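Local coordinates for ATP-dependent DNA helicase uvsW (Enterobacteria phage T4, PDB 1RIF), which couples ATP hydrolysis to 3'-5' unwinding of duplex DNA and drives branch migration of Holliday junctions during recombination-dependent repair in the phage, at residues G125-P136 with M253-L262; R141-Y152 with F226-C234. The protein carries 1 engineered substitution. One frame throughout, in Å; residues are numbered along the deposited sequence.

Following the chain from the N terminus, helix 116-128 runs into strand 130-133, the first half of interaction 1, and the loop after it leads to helix 141-155, the first half of interaction 2. The chain then builds strands 159-163, 188-190 and 207-210 before strand 226-232 packs against that helix and closes interaction 2. Strand 254-258 follows and closes interaction 1, so the loop of interaction 2 is nested inside that of interaction 1. Strands 226-232 and 254-258 are neighbours in one parallel sheet. Interaction 1 thus joins strands within the sheet, and interaction 2 fastens a helix to its face, both within the ATP-binding domain of this N-terminal portion of the helicase.

Interaction 1. Residues G125-P136 with M253-L262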
loop_
_atom_site.group_PDB
_atom_site.type_symbol
_atom_site.label_atom_id
_atom_site.label_comp_id
_atom_site.label_asym_id
_atom_site.label_seq_id
_atom_site.Cartn_x
_atom_site.Cartn_y
_atom_site.Cartn_z
ATOM N N GLY A 125 11.358 0.818 -3.108
ATOM C CA GLY A 125 9.920 0.941 -3.265
ATOM C C GLY A 125 9.483 1.250 -4.675
ATOM O O GLY A 125 8.583 0.596 -5.213
ATOM N N LEU A 126 10.125 2.245 -5.280
ATOM C CA LEU A 126 9.795 2.643 -6.638
ATOM C C LEU A 126 9.974 1.520 -7.655
ATOM O O LEU A 126 9.058 1.223 -8.417
ATOM C CB LEU A 126 10.631 3.854 -7.045
ATOM C CG LEU A 126 10.311 5.145 -6.283
ATOM C CD1 LEU A 126 11.145 6.291 -6.854
ATOM C CD2 LEU A 126 8.819 5.458 -6.381
ATOM N N VAL A 127 11.149 0.898 -7.666
ATOM C CA VAL A 127 11.431 -0.189 -8.601
ATOM C C VAL A 127 10.423 -1.341 -8.501
ATOM O O VAL A 127 9.880 -1.807 -9.510
ATOM C CB VAL A 127 12.835 -0.768 -8.370
ATOM C CG1 VAL A 127 13.040 -1.988 -9.242
ATOM C CG2 VAL A 127 13.880 0.275 -8.684
ATOM N N ASN A 128 10.173 -1.783 -7.273
ATOM C CA ASN A 128 9.267 -2.891 -7.029
ATOM C C ASN A 128 7.789 -2.524 -6.913
ATOM O O ASN A 128 6.944 -3.399 -6.736
ATOM C CB ASN A 128 9.752 -3.643 -5.798
ATOM C CG ASN A 128 11.146 -4.189 -5.989
ATOM O OD1 ASN A 128 11.348 -5.139 -6.745
ATOM N ND2 ASN A 128 12.123 -3.575 -5.327
ATOM N N ARG A 129 7.485 -1.233 -7.024
ATOM C CA ARG A 129 6.103 -0.743 -6.991
ATOM C C ARG A 129 5.367 -0.807 -5.656
ATOM O O ARG A 129 4.677 0.145 -5.291
ATOM C CB ARG A 129 5.254 -1.469 -8.049
ATOM C CG ARG A 129 5.049 -0.716 -9.366
ATOM C CD ARG A 129 6.346 -0.553 -10.131
ATOM N NE ARG A 129 6.191 0.135 -11.420
ATOM C CZ ARG A 129 5.672 -0.405 -12.525
ATOM N NH1 ARG A 129 5.231 -1.659 -12.538
ATOM N NH2 ARG A 129 5.630 0.306 -13.639
ATOM N N ARG A 130 5.489 -1.916 -4.930
ATOM C CA ARG A 130 4.784 -2.033 -3.658
ATOM C C ARG A 130 5.557 -2.843 -2.629
ATOM O O ARG A 130 5.929 -3.985 -2.888
ATOM C CB ARG A 130 3.391 -2.642 -3.897
ATOM C CG ARG A 130 3.401 -4.045 -4.504
ATOM C CD ARG A 130 2.071 -4.391 -5.177
ATOM N NE ARG A 130 1.845 -3.602 -6.387
ATOM C CZ ARG A 130 2.511 -3.756 -7.534
ATOM N NH1 ARG A 130 3.456 -4.684 -7.652
ATOM N NH2 ARG A 130 2.237 -2.966 -8.570
ATOM N N ARG A 131 5.793 -2.237 -1.463
ATOM C CA ARG A 131 6.529 -2.878 -0.375
ATOM C C ARG A 131 6.086 -2.397 1.000
ATOM O O ARG A 131 5.442 -1.354 1.143
ATOM C CB ARG A 131 8.031 -2.568 -0.456
ATOM C CG ARG A 131 8.727 -2.945 -1.728
ATOM C CD ARG A 131 9.479 -4.251 -1.589
ATOM N NE ARG A 131 9.095 -5.179 -2.651
ATOM C CZ ARG A 131 9.923 -6.029 -3.242
ATOM N NH1 ARG A 131 11.202 -6.071 -2.879
ATOM N NH2 ARG A 131 9.473 -6.837 -4.195
ATOM N N ILE A 132 6.443 -3.181 2.012
ATOM C CA ILE A 132 6.201 -2.794 3.388
ATOM C C ILE A 132 7.619 -2.370 3.728
ATOM O O ILE A 132 8.521 -3.202 3.787
ATOM C CB ILE A 132 5.822 -3.958 4.312
ATOM C CG1 ILE A 132 4.368 -4.374 4.092
ATOM C CG2 ILE A 132 6.014 -3.533 5.753
ATOM C CD1 ILE A 132 3.957 -5.551 4.951
ATOM N N LEU A 133 7.818 -1.069 3.900
ATOM C CA LEU A 133 9.126 -0.542 4.213
ATOM C C LEU A 133 9.288 -0.631 5.720
ATOM O O LEU A 133 8.671 0.123 6.472
ATOM C CB LEU A 133 9.230 0.902 3.727
ATOM C CG LEU A 133 8.933 1.085 2.238
ATOM C CD1 LEU A 133 8.970 2.562 1.900
ATOM C CD2 LEU A 133 9.942 0.300 1.400
ATOM N N ASN A 134 10.117 -1.573 6.148
ATOM C CA ASN A 134 10.349 -1.799 7.561
ATOM C C ASN A 134 11.485 -0.934 8.107
ATOM O O ASN A 134 12.628 -1.381 8.188
ATOM C CB ASN A 134 10.637 -3.286 7.777
ATOM C CG ASN A 134 10.809 -3.642 9.236
ATOM O OD1 ASN A 134 10.155 -3.068 10.104
ATOM N ND2 ASN A 134 11.683 -4.606 9.515
ATOM N N LEU A 135 11.172 0.308 8.474
ATOM C CA LEU A 135 12.179 1.215 9.016
ATOM C C LEU A 135 11.701 1.841 10.312
ATOM O O LEU A 135 10.514 2.115 10.469
ATOM C CB LEU A 135 12.514 2.337 8.024
ATOM C CG LEU A 135 12.170 2.139 6.553
ATOM C CD1 LEU A 135 10.711 2.502 6.344
ATOM C CD2 LEU A 135 13.046 3.028 5.695
ATOM N N PRO A 136 12.631 2.087 11.254
ATOM C CA PRO A 136 12.362 2.685 12.568
ATOM C C PRO A 136 11.764 4.090 12.486
ATOM O O PRO A 136 12.045 4.850 11.554
ATOM C CB PRO A 136 13.731 2.664 13.241
ATOM C CG PRO A 136 14.672 2.819 12.086
ATOM C CD PRO A 136 14.079 1.878 11.069
ATOM N N MET A 253 -1.037 1.621 -8.666
ATOM C CA MET A 253 0.174 0.938 -9.065
ATOM C C MET A 253 1.218 0.913 -7.944
ATOM O O MET A 253 1.922 -0.084 -7.763
ATOM C CB MET A 253 0.726 1.645 -10.302
ATOM C CG MET A 253 1.745 0.870 -11.105
ATOM S SD MET A 253 2.590 1.977 -12.269
ATOM C CE MET A 253 1.245 3.162 -12.685
ATOM N N PHE A 254 1.327 2.010 -7.201
ATOM C CA PHE A 254 2.285 2.076 -6.102
ATOM C C PHE A 254 1.552 2.052 -4.771
ATOM O O PHE A 254 0.567 2.759 -4.580
ATOM C CB PHE A 254 3.138 3.356 -6.159
ATOM C CG PHE A 254 4.013 3.463 -7.379
ATOM C CD1 PHE A 254 3.532 4.045 -8.552
ATOM C CD2 PHE A 254 5.317 2.974 -7.356
ATOM C CE1 PHE A 254 4.333 4.139 -9.682
ATOM C CE2 PHE A 254 6.130 3.063 -8.481
ATOM C CZ PHE A 254 5.635 3.649 -9.650
ATOM N N LYS A 255 2.035 1.225 -3.855
ATOM C CA LYS A 255 1.447 1.123 -2.536
ATOM C C LYS A 255 2.555 0.834 -1.558
ATOM O O LYS A 255 3.350 -0.075 -1.772
ATOM C CB LYS A 255 0.379 0.025 -2.491
ATOM C CG LYS A 255 -0.918 0.444 -3.170
ATOM C CD LYS A 255 -2.100 -0.429 -2.773
ATOM C CE LYS A 255 -2.016 -1.803 -3.390
ATOM N NZ LYS A 255 -3.169 -2.627 -2.972
ATOM N N PHE A 256 2.614 1.628 -0.493
ATOM C CA PHE A 256 3.644 1.469 0.525
ATOM C C PHE A 256 3.125 1.536 1.951
ATOM O O PHE A 256 2.289 2.369 2.293
ATOM C CB PHE A 256 4.736 2.532 0.354
ATOM C CG PHE A 256 5.335 2.564 -1.027
ATOM C CD1 PHE A 256 5.111 3.644 -1.872
ATOM C CD2 PHE A 256 6.096 1.499 -1.492
ATOM C CE1 PHE A 256 5.638 3.657 -3.167
ATOM C CE2 PHE A 256 6.623 1.505 -2.774
ATOM C CZ PHE A 256 6.392 2.585 -3.614
ATOM N N GLY A 257 3.628 0.627 2.774
ATOM C CA GLY A 257 3.283 0.614 4.180
ATOM C C GLY A 257 4.604 0.898 4.874
ATOM O O GLY A 257 5.629 0.357 4.474
ATOM N N LEU A 258 4.610 1.770 5.873
ATOM C CA LEU A 258 5.849 2.066 6.593
ATOM C C LEU A 258 5.647 1.729 8.064
ATOM O O LEU A 258 4.665 2.153 8.686
ATOM C CB LEU A 258 6.244 3.541 6.442
ATOM C CG LEU A 258 6.703 3.974 5.049
ATOM C CD1 LEU A 258 5.485 4.215 4.150
ATOM C CD2 LEU A 258 7.545 5.234 5.172
ATOM N N SER A 259 6.577 0.971 8.632
ATOM C CA SER A 259 6.416 0.581 10.015
ATOM C C SER A 259 7.665 -0.018 10.623
ATOM O O SER A 259 8.380 -0.773 9.975
ATOM C CB SER A 259 5.264 -0.423 10.108
ATOM O OG SER A 259 5.148 -0.969 11.401
ATOM N N GLY A 260 7.917 0.326 11.879
ATOM C CA GLY A 260 9.067 -0.217 12.574
ATOM C C GLY A 260 8.621 -1.372 13.458
ATOM O O GLY A 260 9.443 -2.072 14.048
ATOM N N SER A 261 7.310 -1.578 13.530
ATOM C CA SER A 261 6.728 -2.634 14.351
ATOM C C SER A 261 5.794 -3.569 13.564
ATOM O O SER A 261 4.576 -3.517 13.733
ATOM C CB SER A 261 5.949 -1.991 15.500
ATOM O OG SER A 261 6.709 -0.961 16.111
ATOM N N LEU A 262 6.355 -4.433 12.722
ATOM C CA LEU A 262 5.527 -5.341 11.930
ATOM C C LEU A 262 4.900 -6.467 12.751
ATOM O O LEU A 262 5.427 -6.862 13.799
ATOM C CB LEU A 262 6.338 -5.949 10.785
ATOM C CG LEU A 262 7.136 -4.975 9.922
ATOM C CD1 LEU A 262 7.763 -5.736 8.777
ATOM C CD2 LEU A 262 6.242 -3.864 9.418
#
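Lys255 N donates to Arg129 O and Arg131 N to Lys255 O; Gly257 N then reaches Arg131 O at 3.1 Å, nearly straight at 165°. Leu133 N meets Gly257 O at 2.7 Å, and Ser259 N carries the pairing past the strand end to Leu133 O. Strands 130-133 and 254-258 thus run parallel, the axes of these short segments 7° apart. On their far edges the backbone of Ile132 bonds Glu278 and Phe280 and that of Asn134 bonds Phe280, while Phe254 bonds Gly227. Met253 O receives a weak bond from Arg130 NH2 at 3.0 Å, reached because the arginine chain bends at chi3 (69°). The Arg129 guanidinium has Met253 SD over one face, 3.7 Å from NH2, while NH2 forms a salt bridge with Glu89. Its plane stands nearly perpendicular to the Phe254 ring, and Arg129 CG lies over one face of that ring. Phe256 turns its edge to Gly125 O, which lies 3.3 Å from CE2 in the ring plane. On the same face of the sheet Leu133 and Leu258 lie alongside each other, CD1 to CG 4.1 Å; on the other face Ile132 CG2 touches Leu262 CD2 at 3.7 Å. Leu135 and Pro136 belong to the predicted ATP-binding loop that follows the strand. Strand 254-258 is flanked by strand 226-232 and strand 130-133 by strand 278-280, while helix 141-155 packs against Leu126, Leu135 and Phe256.

Interaction 2. Residues R141-Y152 with F226-C234; sequences RSLIQALLARYY and FGMMMNDEC. Engineered in segment 141-152: Arg141 (natural residue Lys). With AU (gold ion), chain D.
The predicted ATP-binding loop and the predicted DEAH box (sequence Asp-Glu-Cys-His) meet here, where Arg141, an engineered replacement of the natural lysine, forms a salt-bridge network with Asp232 and Glu233. Its NH1 donates to Glu233 OE1 at 2.7 Å and to Asp232 OD1 at 3.2 Å, both nearly straight. Each acceptor lies close to the guanidinium plane but is approached from above its own carboxylate plane. A water links Arg141 NH2 to Glu233 OE1, and the same NH2 also bonds Leu135 O, so several partners fix the group's rotation. The loop leading into helix 141-152 and the end of strand 228-232 correspond to the Walker A and Walker B motifs of superfamily 2 helicases, the helix running antiparallel (173°) alongside the strand. Farther along, Met230 and Gln145 run alongside in opposite senses, SD to CB 3.8 Å, and Met230 CE lies 3.8 Å from Ala149 CB. The end of the Gln145 side chain packs beside Asp232 CB. Met228 CB sits over one face of the Tyr152 ring, 4.2 Å from its centroid, in a CH-pi contact; SD meets the ring obliquely. A bend at chi3 (-79°) brings Met228 CE to within 3.5 Å of Tyr152 CB. Tyr152 OH lies 3.1 Å from Gly227 CA, where the chain turns a corner and no side chain is in the way. Beyond the box's glutamate, Cys234 SG binds a gold ion at 2.5 Å.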
loop_
_atom_site.group_PDB
_atom_site.type_symbol
_atom_site.label_atom_id
_atom_site.label_comp_id
_atom_site.label_asym_id
_atom_site.label_seq_id
_atom_site.Cartn_x
_atom_site.Cartn_y
_atom_site.Cartn_z
ATOM N N ARG A 141 10.723 9.126 8.235
ATOM C CA ARG A 141 9.875 8.598 7.180
ATOM C C ARG A 141 9.131 9.612 6.358
ATOM O O ARG A 141 8.700 9.286 5.267
ATOM C CB ARG A 141 8.850 7.628 7.750
ATOM C CG ARG A 141 9.420 6.454 8.501
ATOM C CD ARG A 141 8.269 5.710 9.085
ATOM N NE ARG A 141 8.667 4.740 10.084
ATOM C CZ ARG A 141 7.817 4.217 10.956
ATOM N NH1 ARG A 141 6.541 4.592 10.933
ATOM N NH2 ARG A 141 8.238 3.321 11.842
ATOM N N SER A 142 8.953 10.826 6.869
ATOM C CA SER A 142 8.217 11.840 6.114
ATOM C C SER A 142 8.950 12.201 4.836
ATOM O O SER A 142 8.316 12.485 3.822
ATOM C CB SER A 142 7.990 13.099 6.951
ATOM O OG SER A 142 9.213 13.724 7.305
ATOM N N LEU A 143 10.284 12.183 4.884
ATOM C CA LEU A 143 11.095 12.503 3.710
ATOM C C LEU A 143 11.027 11.352 2.714
ATOM O O LEU A 143 11.034 11.575 1.502
ATOM C CB LEU A 143 12.555 12.765 4.102
ATOM C CG LEU A 143 13.508 13.177 2.960
ATOM C CD1 LEU A 143 12.977 14.421 2.241
ATOM C CD2 LEU A 143 14.890 13.450 3.524
ATOM N N ILE A 144 10.966 10.122 3.225
ATOM C CA ILE A 144 10.870 8.948 2.361
ATOM C C ILE A 144 9.543 9.027 1.625
ATOM O O ILE A 144 9.476 8.813 0.421
ATOM C CB ILE A 144 10.924 7.634 3.177
ATOM C CG1 ILE A 144 12.330 7.449 3.760
ATOM C CG2 ILE A 144 10.529 6.459 2.287
ATOM C CD1 ILE A 144 12.545 6.136 4.507
ATOM N N GLN A 145 8.488 9.348 2.365
ATOM C CA GLN A 145 7.158 9.480 1.789
ATOM C C GLN A 145 7.087 10.656 0.803
ATOM O O GLN A 145 6.462 10.555 -0.254
ATOM C CB GLN A 145 6.131 9.639 2.916
ATOM C CG GLN A 145 5.843 8.327 3.634
ATOM C CD GLN A 145 5.004 8.504 4.885
ATOM O OE1 GLN A 145 5.502 8.959 5.912
ATOM N NE2 GLN A 145 3.726 8.154 4.805
ATOM N N ALA A 146 7.736 11.766 1.147
ATOM C CA ALA A 146 7.761 12.949 0.276
ATOM C C ALA A 146 8.477 12.638 -1.038
ATOM O O ALA A 146 8.026 13.043 -2.105
ATOM C CB ALA A 146 8.463 14.113 0.976
ATOM N N LEU A 147 9.591 11.917 -0.961
ATOM C CA LEU A 147 10.344 11.572 -2.165
ATOM C C LEU A 147 9.550 10.629 -3.067
ATOM O O LEU A 147 9.548 10.776 -4.289
ATOM C CB LEU A 147 11.694 10.956 -1.784
ATOM C CG LEU A 147 12.645 12.000 -1.196
ATOM C CD1 LEU A 147 13.951 11.364 -0.753
ATOM C CD2 LEU A 147 12.902 13.052 -2.260
ATOM N N LEU A 148 8.878 9.662 -2.455
ATOM C CA LEU A 148 8.052 8.711 -3.183
ATOM C C LEU A 148 6.910 9.444 -3.906
ATOM O O LEU A 148 6.641 9.166 -5.073
ATOM C CB LEU A 148 7.486 7.670 -2.209
ATOM C CG LEU A 148 8.467 6.593 -1.759
ATOM C CD1 LEU A 148 7.893 5.892 -0.545
ATOM C CD2 LEU A 148 8.726 5.610 -2.891
ATOM N N ALA A 149 6.249 10.377 -3.219
ATOM C CA ALA A 149 5.156 11.145 -3.825
ATOM C C ALA A 149 5.670 12.091 -4.933
ATOM O O ALA A 149 5.036 12.224 -5.980
ATOM C CB ALA A 149 4.404 11.932 -2.749
ATOM N N ARG A 150 6.814 12.737 -4.693
ATOM C CA ARG A 150 7.452 13.633 -5.673
ATOM C C ARG A 150 7.715 12.861 -6.971
ATOM O O ARG A 150 7.394 13.320 -8.066
ATOM C CB ARG A 150 8.812 14.103 -5.153
ATOM C CG ARG A 150 9.209 15.534 -5.476
ATOM C CD ARG A 150 8.899 16.001 -6.883
ATOM N NE ARG A 150 8.275 17.319 -6.786
ATOM C CZ ARG A 150 8.429 18.315 -7.651
ATOM N NH1 ARG A 150 9.196 18.177 -8.720
ATOM N NH2 ARG A 150 7.820 19.470 -7.423
ATOM N N TYR A 151 8.343 11.696 -6.834
ATOM C CA TYR A 151 8.655 10.864 -7.980
ATOM C C TYR A 151 7.403 10.568 -8.780
ATOM O O TYR A 151 7.382 10.750 -9.987
ATOM C CB TYR A 151 9.276 9.541 -7.539
ATOM C CG TYR A 151 9.558 8.625 -8.703
ATOM C CD1 TYR A 151 10.773 8.688 -9.386
ATOM C CD2 TYR A 151 8.578 7.748 -9.180
ATOM C CE1 TYR A 151 11.005 7.908 -10.516
ATOM C CE2 TYR A 151 8.801 6.966 -10.310
ATOM C CZ TYR A 151 10.015 7.051 -10.972
ATOM O OH TYR A 151 10.242 6.284 -12.093
ATOM N N TYR A 152 6.366 10.090 -8.103
ATOM C CA TYR A 152 5.110 9.765 -8.768
ATOM C C TYR A 152 4.511 10.996 -9.449
ATOM O O TYR A 152 4.080 10.944 -10.605
ATOM C CB TYR A 152 4.095 9.213 -7.766
ATOM C CG TYR A 152 2.812 8.804 -8.432
ATOM C CD1 TYR A 152 2.673 7.540 -9.010
ATOM C CD2 TYR A 152 1.774 9.719 -8.587
ATOM C CE1 TYR A 152 1.537 7.205 -9.738
ATOM C CE2 TYR A 152 0.640 9.397 -9.309
ATOM C CZ TYR A 152 0.524 8.143 -9.889
ATOM O OH TYR A 152 -0.589 7.858 -10.656
ATOM N N PHE A 226 -6.473 7.318 -7.460
ATOM C CA PHE A 226 -5.121 7.211 -6.925
ATOM C C PHE A 226 -4.171 6.265 -7.637
ATOM O O PHE A 226 -4.523 5.125 -7.937
ATOM C CB PHE A 226 -5.186 6.868 -5.435
ATOM C CG PHE A 226 -5.910 7.900 -4.626
ATOM C CD1 PHE A 226 -7.231 7.696 -4.228
ATOM C CD2 PHE A 226 -5.299 9.114 -4.322
ATOM C CE1 PHE A 226 -7.931 8.689 -3.546
ATOM C CE2 PHE A 226 -5.992 10.116 -3.640
ATOM C CZ PHE A 226 -7.311 9.904 -3.251
ATOM N N GLY A 227 -2.966 6.762 -7.919
ATOM C CA GLY A 227 -1.956 5.956 -8.574
ATOM C C GLY A 227 -0.943 5.447 -7.559
ATOM O O GLY A 227 -0.248 4.451 -7.783
ATOM N N MET A 228 -0.857 6.150 -6.435
ATOM C CA MET A 228 0.052 5.784 -5.362
ATOM C C MET A 228 -0.639 6.004 -4.026
ATOM O O MET A 228 -1.399 6.948 -3.865
ATOM C CB MET A 228 1.328 6.626 -5.422
ATOM C CG MET A 228 2.310 6.341 -4.293
ATOM S SD MET A 228 3.783 7.405 -4.325
ATOM C CE MET A 228 4.760 6.585 -5.603
ATOM N N MET A 229 -0.379 5.114 -3.075
ATOM C CA MET A 229 -0.965 5.197 -1.738
ATOM C C MET A 229 0.078 4.758 -0.716
ATOM O O MET A 229 0.817 3.794 -0.933
ATOM C CB MET A 229 -2.219 4.302 -1.647
ATOM C CG MET A 229 -2.908 4.244 -0.280
ATOM S SD MET A 229 -2.164 3.087 0.932
ATOM C CE MET A 229 -2.653 1.512 0.253
ATOM N N MET A 230 0.132 5.487 0.391
ATOM C CA MET A 230 1.056 5.205 1.477
ATOM C C MET A 230 0.325 5.244 2.817
ATOM O O MET A 230 -0.574 6.070 3.029
ATOM C CB MET A 230 2.169 6.256 1.526
ATOM C CG MET A 230 3.067 6.333 0.320
ATOM S SD MET A 230 3.978 7.890 0.379
ATOM C CE MET A 230 3.505 8.629 -1.161
ATOM N N ASN A 231 0.729 4.359 3.722
ATOM C CA ASN A 231 0.155 4.318 5.059
ATOM C C ASN A 231 1.305 4.250 6.066
ATOM O O ASN A 231 1.973 3.221 6.194
ATOM C CB ASN A 231 -0.774 3.106 5.215
ATOM C CG ASN A 231 -1.375 2.997 6.622
ATOM O OD1 ASN A 231 -1.508 3.991 7.345
ATOM N ND2 ASN A 231 -1.756 1.790 7.001
ATOM N N ASP A 232 1.555 5.364 6.747
ATOM C CA ASP A 232 2.607 5.425 7.749
ATOM C C ASP A 232 2.044 4.775 9.016
ATOM O O ASP A 232 0.970 5.145 9.468
ATOM C CB ASP A 232 3.002 6.887 8.006
ATOM C CG ASP A 232 4.248 7.017 8.868
ATOM O OD1 ASP A 232 5.271 6.371 8.561
ATOM O OD2 ASP A 232 4.210 7.771 9.858
ATOM N N GLU A 233 2.782 3.811 9.568
ATOM C CA GLU A 233 2.378 3.047 10.756
ATOM C C GLU A 233 1.288 2.081 10.314
ATOM O O GLU A 233 0.242 1.972 10.942
ATOM C CB GLU A 233 1.826 3.961 11.855
ATOM C CG GLU A 233 2.815 4.940 12.410
ATOM C CD GLU A 233 3.957 4.262 13.134
ATOM O OE1 GLU A 233 4.667 3.445 12.513
ATOM O OE2 GLU A 233 4.149 4.549 14.333
ATOM N N CYS A 234 1.539 1.378 9.222
ATOM C CA CYS A 234 0.551 0.449 8.689
ATOM C C CYS A 234 0.205 -0.693 9.634
ATOM O O CYS A 234 -0.781 -1.392 9.418
ATOM C CB CYS A 234 1.012 -0.101 7.327
ATOM S SG CYS A 234 2.752 -0.638 7.203
HETATM AU AU AU D . 2.548 -2.883 8.341
HETATM O O HOH W 1 6.617 2.128 13.470
#